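Local coordinates for lysyl-trna-dependent l-ysyl-phosphatidylgycerol synthase (Bacillus licheniformis, PDB 4V36), which probably transfers lysine from lysyl-tRNA to phosphatidylglycerol in the bacterial membrane, a lipid modification linked to bacterial resistance, at residues E164-Q167 and V168-W172; N284-S287 and Y288-F292. All coordinates share one frame; numbering follows the deposited sequence.

Interaction 1 (E164-Q167 and V168-W172); sequences ELRQ and VSDEW. With LYN (2,6-diamino-hexanoic acid amide), chain C.
The guanidinium of R166 and the carboxylate of D170, one helical turn apart, are inclined to each other by 51°, and what reaches the guanidinium edge, in its plane, is a water rather than the acid. The third flat group, the indole of W172, packs edge-to-face with Y228 and meets the bound lysine amide obliquely. All three residues lie on helix 159-173 of the phosphatidylglycerol lysyltransferase domain, which belongs to the acetyltransferase-like superfamily. The water accepts a bond from R166 NH1 at 2.7 Å and donates one to D170 OD1, also 2.7 Å away. This bridge spans two charged ends that do not meet directly, with NH1 of R166 and OD1 of D170 4.8 Å apart. The arginine shaft does touch the acid: with R166 CG trans to the main-chain N (chi1 180°), CG comes to 3.4 Å from D170 OD2 before the chain bends at chi3 and carries the guanidinium away from the carboxylate. The far nitrogen, R166 NH2, makes a long, weak ion pair with E188.

Beneath this pair the i to i+4 backbone bonds continue, the one from V168 N to E164 O being weak. The bond from D170 N to R166 O is 2.7 Å long and nearly straight at the hydrogen (172°), and S169 N reaches L165 O at 2.8 Å. The buried side of the helix, L165, V168 and S169, packs on F209 of strand 206-213.

S169 OG bonds to R227, a residue of the lysine amide pocket, so the helix meets the site at two residues, S169 through R227 and W172 directly, with W172 CH2 approaching CB of the lysine amide to 3.4 Å.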
ATOM      1  N   GLU A 164      19.317  10.077   9.665  1.00 17.76           N
ATOM      2  CA  GLU A 164      18.368  11.115  10.047  1.00 19.53           C
ATOM      3  C   GLU A 164      16.930  10.644   9.848  1.00 22.22           C
ATOM      4  O   GLU A 164      16.032  11.034  10.593  1.00 17.69           O
ATOM      5  CB  GLU A 164      18.622  12.396   9.249  1.00 19.28           C
ATOM      6  CG  GLU A 164      19.966  13.044   9.541  1.00 35.48           C
ATOM      7  CD  GLU A 164      20.267  14.214   8.626  1.00 52.96           C
ATOM      8  OE1 GLU A 164      19.431  14.516   7.749  1.00 59.20           O
ATOM      9  OE2 GLU A 164      21.341  14.832   8.783  1.00 62.97           O
ATOM     10  N   LEU A 165      16.720   9.803   8.840  1.00 16.05           N
ATOM     11  CA  LEU A 165      15.400   9.236   8.593  1.00 13.74           C
ATOM     12  C   LEU A 165      15.066   8.174   9.632  1.00 14.94           C
ATOM     13  O   LEU A 165      13.915   8.040  10.045  1.00 18.38           O
ATOM     14  CB  LEU A 165      15.319   8.635   7.188  1.00 17.82           C
ATOM     15  CG  LEU A 165      15.537   9.581   6.007  1.00 20.97           C
ATOM     16  CD1 LEU A 165      15.285   8.852   4.699  1.00 16.47           C
ATOM     17  CD2 LEU A 165      14.650  10.807   6.117  1.00  9.10           C
ATOM     18  N   ARG A 166      16.079   7.422  10.051  1.00 15.04           N
ATOM     19  CA  ARG A 166      15.886   6.362  11.036  1.00 22.01           C
ATOM     20  C   ARG A 166      15.496   6.938  12.393  1.00 23.39           C
ATOM     21  O   ARG A 166      14.633   6.394  13.083  1.00 19.37           O
ATOM     22  CB  ARG A 166      17.148   5.506  11.171  1.00 15.25           C
ATOM     23  CG  ARG A 166      17.017   4.385  12.190  1.00 18.76           C
ATOM     24  CD  ARG A 166      18.268   3.522  12.246  1.00 26.97           C
ATOM     25  NE  ARG A 166      18.512   2.817  10.991  1.00 22.58           N
ATOM     26  CZ  ARG A 166      17.913   1.684  10.640  1.00 30.40           C
ATOM     27  NH1 ARG A 166      17.023   1.122  11.448  1.00 17.65           N
ATOM     28  NH2 ARG A 166      18.199   1.112   9.478  1.00 32.25           N
ATOM     29  N   GLN A 167      16.140   8.040  12.769  1.00 17.86           N
ATOM     30  CA  GLN A 167      15.831   8.723  14.021  1.00 13.94           C
ATOM     31  C   GLN A 167      14.376   9.178  14.043  1.00 23.51           C
ATOM     32  O   GLN A 167      13.692   9.054  15.058  1.00 26.78           O
ATOM     33  CB  GLN A 167      16.764   9.918  14.227  1.00 19.48           C
ATOM     34  CG  GLN A 167      18.218   9.534  14.445  1.00 39.70           C
ATOM     35  CD  GLN A 167      19.144  10.735  14.476  1.00 49.43           C
ATOM     36  OE1 GLN A 167      18.708  11.874  14.312  1.00 53.78           O
ATOM     37  NE2 GLN A 167      20.431  10.484  14.686  1.00 51.85           N
ATOM     38  N   VAL A 168      13.912   9.701  12.914  1.00 23.02           N
ATOM     39  CA  VAL A 168      12.516  10.094  12.764  1.00 23.13           C
ATOM     40  C   VAL A 168      11.606   8.868  12.805  1.00 22.13           C
ATOM     41  O   VAL A 168      10.560   8.876  13.457  1.00 21.81           O
ATOM     42  CB  VAL A 168      12.286  10.864  11.448  1.00 21.75           C
ATOM     43  CG1 VAL A 168      10.801  11.090  11.208  1.00 17.94           C
ATOM     44  CG2 VAL A 168      13.040  12.186  11.468  1.00 20.14           C
ATOM     45  N   SER A 169      12.018   7.812  12.111  1.00 19.18           N
ATOM     46  CA  SER A 169      11.243   6.578  12.051  1.00 14.93           C
ATOM     47  C   SER A 169      11.133   5.905  13.417  1.00 17.19           C
ATOM     48  O   SER A 169      10.037   5.545  13.847  1.00 22.87           O
ATOM     49  CB  SER A 169      11.863   5.608  11.042  1.00 11.85           C
ATOM     50  OG  SER A 169      11.178   4.368  11.039  1.00 13.81           O
ATOM     51  N   ASP A 170      12.268   5.739  14.092  1.00 23.96           N
ATOM     52  CA  ASP A 170      12.299   5.109  15.411  1.00 23.42           C
ATOM     53  C   ASP A 170      11.434   5.862  16.415  1.00 25.18           C
ATOM     54  O   ASP A 170      10.740   5.254  17.229  1.00 28.20           O
ATOM     55  CB  ASP A 170      13.735   5.021  15.936  1.00 22.83           C
ATOM     56  CG  ASP A 170      14.554   3.963  15.224  1.00 28.87           C
ATOM     57  OD1 ASP A 170      13.955   3.080  14.575  1.00 36.24           O
ATOM     58  OD2 ASP A 170      15.799   4.011  15.322  1.00 28.62           O
ATOM     59  N   GLU A 171      11.483   7.188  16.352  1.00 30.44           N
ATOM     60  CA  GLU A 171      10.704   8.026  17.254  1.00 28.14           C
ATOM     61  C   GLU A 171       9.214   7.890  16.958  1.00 29.92           C
ATOM     62  O   GLU A 171       8.382   7.900  17.866  1.00 26.00           O
ATOM     63  CB  GLU A 171      11.147   9.486  17.134  1.00 26.55           C
ATOM     64  CG  GLU A 171      10.639  10.393  18.240  1.00 41.22           C
ATOM     65  CD  GLU A 171      11.336  11.741  18.247  1.00 44.48           C
ATOM     66  OE1 GLU A 171      12.121  12.008  17.313  1.00 46.09           O
ATOM     67  OE2 GLU A 171      11.103  12.532  19.184  1.00 50.70           O
ATOM     68  N   TRP A 172       8.888   7.752  15.677  1.00 27.12           N
ATOM     69  CA  TRP A 172       7.507   7.596  15.241  1.00 16.70           C
ATOM     70  C   TRP A 172       6.942   6.239  15.654  1.00 20.68           C
ATOM     71  O   TRP A 172       5.785   6.139  16.062  1.00 18.76           O
ATOM     72  CB  TRP A 172       7.415   7.769  13.722  1.00 25.50           C
ATOM     73  CG  TRP A 172       6.024   7.715  13.178  1.00 19.31           C
ATOM     74  CD1 TRP A 172       5.130   8.744  13.115  1.00 15.77           C
ATOM     75  CD2 TRP A 172       5.370   6.578  12.601  1.00 19.03           C
ATOM     76  NE1 TRP A 172       3.957   8.317  12.542  1.00 20.93           N
ATOM     77  CE2 TRP A 172       4.079   6.991  12.217  1.00 10.72           C
ATOM     78  CE3 TRP A 172       5.748   5.251  12.377  1.00 22.52           C
ATOM     79  CZ2 TRP A 172       3.164   6.125  11.621  1.00 19.21           C
ATOM     80  CZ3 TRP A 172       4.838   4.393  11.784  1.00 20.74           C
ATOM     81  CH2 TRP A 172       3.561   4.834  11.414  1.00 15.16           C
TER
HETATM   82  N   LYN C1851       4.335   4.249   7.751  1.00 32.88           N
HETATM   83  CA  LYN C1851       4.426   2.800   7.789  1.00 49.64           C
HETATM   84  CB  LYN C1851       3.863   2.287   9.111  1.00 49.51           C
HETATM   85  CG  LYN C1851       3.862   0.765   9.186  1.00 46.60           C
HETATM   86  CD  LYN C1851       4.017   0.286  10.625  1.00 38.01           C
HETATM   87  CE  LYN C1851       2.864   0.755  11.504  1.00 43.85           C
HETATM   88  NZ  LYN C1851       3.081   0.294  12.902  1.00 44.04           N
HETATM   89  C   LYN C1851       3.664   2.208   6.638  1.00 55.67           C
HETATM   90  O   LYN C1851       2.570   2.666   6.345  1.00 67.74           O
HETATM   91  NT  LYN C1851       4.208   1.202   5.954  1.00 43.05           N
HETATM   92  O   HOH W   1      15.860   1.373  13.853  1.00 25.89           O

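Interaction 2 (N284-S287 and Y288-F292); sequences NNVS and YMYSF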
ATOM      1  N   ASN A 284     -11.005  -6.215  15.056  1.00 38.75           N
ATOM      2  CA  ASN A 284      -9.649  -6.502  15.505  1.00 44.42           C
ATOM      3  C   ASN A 284      -8.637  -6.066  14.456  1.00 47.51           C
ATOM      4  O   ASN A 284      -7.532  -5.626  14.776  1.00 44.40           O
ATOM      5  CB  ASN A 284      -9.482  -7.995  15.801  1.00 35.83           C
ATOM      6  CG  ASN A 284      -8.052  -8.366  16.156  1.00 33.83           C
ATOM      7  OD1 ASN A 284      -7.238  -8.657  15.281  1.00 38.94           O
ATOM      8  ND2 ASN A 284      -7.743  -8.359  17.448  1.00 28.66           N
ATOM      9  N   ASN A 285      -9.039  -6.189  13.196  1.00 54.27           N
ATOM     10  CA  ASN A 285      -8.153  -5.960  12.063  1.00 52.19           C
ATOM     11  C   ASN A 285      -7.895  -4.483  11.767  1.00 58.82           C
ATOM     12  O   ASN A 285      -6.842  -4.133  11.232  1.00 55.88           O
ATOM     13  CB  ASN A 285      -8.731  -6.648  10.823  1.00 51.12           C
ATOM     14  CG  ASN A 285      -8.006  -6.268   9.553  1.00 58.35           C
ATOM     15  OD1 ASN A 285      -8.363  -5.293   8.893  1.00 63.48           O
ATOM     16  ND2 ASN A 285      -6.981  -7.036   9.201  1.00 56.64           N
ATOM     17  N   VAL A 286      -8.847  -3.621  12.118  1.00 65.31           N
ATOM     18  CA  VAL A 286      -8.749  -2.193  11.810  1.00 73.29           C
ATOM     19  C   VAL A 286      -7.479  -1.570  12.392  1.00 72.98           C
ATOM     20  O   VAL A 286      -7.525  -0.863  13.400  1.00 70.92           O
ATOM     21  CB  VAL A 286      -9.976  -1.414  12.330  1.00 79.52           C
ATOM     22  CG1 VAL A 286     -10.014  -0.016  11.721  1.00 84.41           C
ATOM     23  CG2 VAL A 286     -11.256  -2.160  12.002  1.00 76.35           C
ATOM     24  N   SER A 287      -6.354  -1.846  11.736  1.00 75.11           N
ATOM     25  CA  SER A 287      -5.039  -1.375  12.162  1.00 67.35           C
ATOM     26  C   SER A 287      -3.973  -1.794  11.157  1.00 62.13           C
ATOM     27  O   SER A 287      -3.016  -1.061  10.906  1.00 67.36           O
ATOM     28  CB  SER A 287      -4.679  -1.923  13.546  1.00 63.49           C
ATOM     29  OG  SER A 287      -3.324  -1.657  13.864  1.00 54.83           O
ATOM     30  N   TYR A 288      -4.153  -2.979  10.585  1.00 51.67           N
ATOM     31  CA  TYR A 288      -3.141  -3.596   9.738  1.00 43.09           C
ATOM     32  C   TYR A 288      -3.377  -3.344   8.252  1.00 54.52           C
ATOM     33  O   TYR A 288      -2.497  -3.596   7.429  1.00 61.91           O
ATOM     34  CB  TYR A 288      -3.090  -5.107   9.997  1.00 44.82           C
ATOM     35  CG  TYR A 288      -2.595  -5.489  11.376  1.00 48.79           C
ATOM     36  CD1 TYR A 288      -3.413  -5.358  12.492  1.00 54.83           C
ATOM     37  CD2 TYR A 288      -1.314  -5.994  11.560  1.00 41.66           C
ATOM     38  CE1 TYR A 288      -2.966  -5.707  13.752  1.00 48.26           C
ATOM     39  CE2 TYR A 288      -0.859  -6.348  12.816  1.00 36.46           C
ATOM     40  CZ  TYR A 288      -1.689  -6.202  13.907  1.00 47.87           C
ATOM     41  OH  TYR A 288      -1.238  -6.552  15.158  1.00 62.10           O
ATOM     42  N   MET A 289      -4.561  -2.851   7.908  1.00 57.15           N
ATOM     43  CA  MET A 289      -4.927  -2.702   6.505  1.00 52.97           C
ATOM     44  C   MET A 289      -5.085  -1.247   6.075  1.00 53.78           C
ATOM     45  O   MET A 289      -5.118  -0.946   4.881  1.00 50.82           O
ATOM     46  CB  MET A 289      -6.222  -3.461   6.214  1.00 48.69           C
ATOM     47  CG  MET A 289      -6.184  -4.931   6.590  1.00 42.65           C
ATOM     48  SD  MET A 289      -7.451  -5.888   5.733  1.00 81.22           S
ATOM     49  CE  MET A 289      -8.841  -4.760   5.798  1.00 61.49           C
ATOM     50  N   TYR A 290      -5.180  -0.342   7.043  1.00 55.57           N
ATOM     51  CA  TYR A 290      -5.430   1.061   6.738  1.00 51.13           C
ATOM     52  C   TYR A 290      -4.276   1.951   7.189  1.00 53.00           C
ATOM     53  O   TYR A 290      -4.100   2.207   8.381  1.00 48.32           O
ATOM     54  CB  TYR A 290      -6.740   1.508   7.383  1.00 32.74           C
ATOM     55  CG  TYR A 290      -7.857   0.508   7.194  1.00 32.45           C
ATOM     56  CD1 TYR A 290      -8.387   0.263   5.935  1.00 37.35           C
ATOM     57  CD2 TYR A 290      -8.379  -0.194   8.272  1.00 33.43           C
ATOM     58  CE1 TYR A 290      -9.406  -0.653   5.753  1.00 50.18           C
ATOM     59  CE2 TYR A 290      -9.400  -1.112   8.103  1.00 47.16           C
ATOM     60  CZ  TYR A 290      -9.910  -1.336   6.841  1.00 52.18           C
ATOM     61  OH  TYR A 290     -10.926  -2.248   6.664  1.00 51.52           O
ATOM     62  N   SER A 291      -3.498   2.423   6.221  1.00 56.82           N
ATOM     63  CA  SER A 291      -2.308   3.217   6.502  1.00 62.73           C
ATOM     64  C   SER A 291      -2.644   4.646   6.924  1.00 58.75           C
ATOM     65  O   SER A 291      -3.776   5.103   6.758  1.00 51.58           O
ATOM     66  CB  SER A 291      -1.389   3.240   5.279  1.00 62.11           C
ATOM     67  OG  SER A 291      -2.087   3.680   4.127  1.00 62.05           O
ATOM     68  N   PHE A 292      -1.643   5.333   7.473  1.00 54.56           N
ATOM     69  CA  PHE A 292      -1.761   6.723   7.917  1.00 54.32           C
ATOM     70  C   PHE A 292      -2.829   6.894   8.993  1.00 60.94           C
ATOM     71  O   PHE A 292      -2.511   7.083  10.167  1.00 70.95           O
ATOM     72  CB  PHE A 292      -2.054   7.642   6.728  1.00 51.18           C
ATOM     73  CG  PHE A 292      -1.261   7.304   5.501  1.00 47.88           C
ATOM     74  CD1 PHE A 292       0.122   7.387   5.511  1.00 41.85           C
ATOM     75  CD2 PHE A 292      -1.896   6.901   4.339  1.00 50.81           C
ATOM     76  CE1 PHE A 292       0.855   7.071   4.385  1.00 41.28           C
ATOM     77  CE2 PHE A 292      -1.166   6.587   3.210  1.00 49.84           C
ATOM     78  CZ  PHE A 292       0.210   6.671   3.234  1.00 47.05           C
TER
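N285 and M289 cross at about a right angle, the asparagine side chain crossing the methionine chain, which is bent at chi3, with N285 CG 3.7 Å from M289 CG. N285 is the last residue of helix 276-285, and the chain turns back after it, which puts two side chains four positions apart into contact without a further helical turn. M289 is buried, packing onward against M323 of helix 319-330 and M260 of strand 255-261.

The next pair, V286 and Y290, meets more obliquely. V286 CG1 lies 3.8 Å from Y290 CD2, while the alpha carbon of V286 sits in the plane of the phenol ring, at its edge. One face of that ring is taken by M289 CB, 4.1 Å above the plane and over the centre, so the tyrosine is bounded on two sides by its own loop. Its hydroxyl continues away from the turn to a hydrogen bond with the carbonyl O of L115.

Y288 is turned elsewhere. Its CG stands trans to the carbonyl carbon (chi1 -67°), which lays the ring beside S287, with Y288 CD1 3.8 Å from S287 CB. The ring also touches T327 and I330 of helix 319-330 and takes part in a cation-pi contact with K179 of the lysine amide pocket. Its backbone N points to the carbonyl O of N285 at 3.0 Å, a bond that would close the turn but remains doubtful because that oxygen is modelled too close to S287 N.

V286 is the first residue to abandon helical geometry, and S287 brings its side chain to about 7 Å from the bound lysine amide (nearest atoms). Here a helix C-terminus unwinds into an irregular, aromatic-rich loop beside the ligand site of an acetyltransferase-like fold.

In the fold
Interaction 1 comes first along the chain, within helix 159-173; interaction 2 follows at the end of helix 276-285 and in the loop leading to helix 296-300. Their centres are 21 Å apart and their nearest atoms about 6 Å, without touching. What joins them is strand 220-228 of the mixed sheet and the lysine amide pocket: S169 bonds to R227, while F292 packs on I223 and M226 of the same strand. W172 contacts the ligand directly, whereas Y288 reaches pocket residue K179. The two regions therefore approach the site from separate parts of the family domain, consistent with a pocket assembled from distant sequence segments to receive the lysyl group.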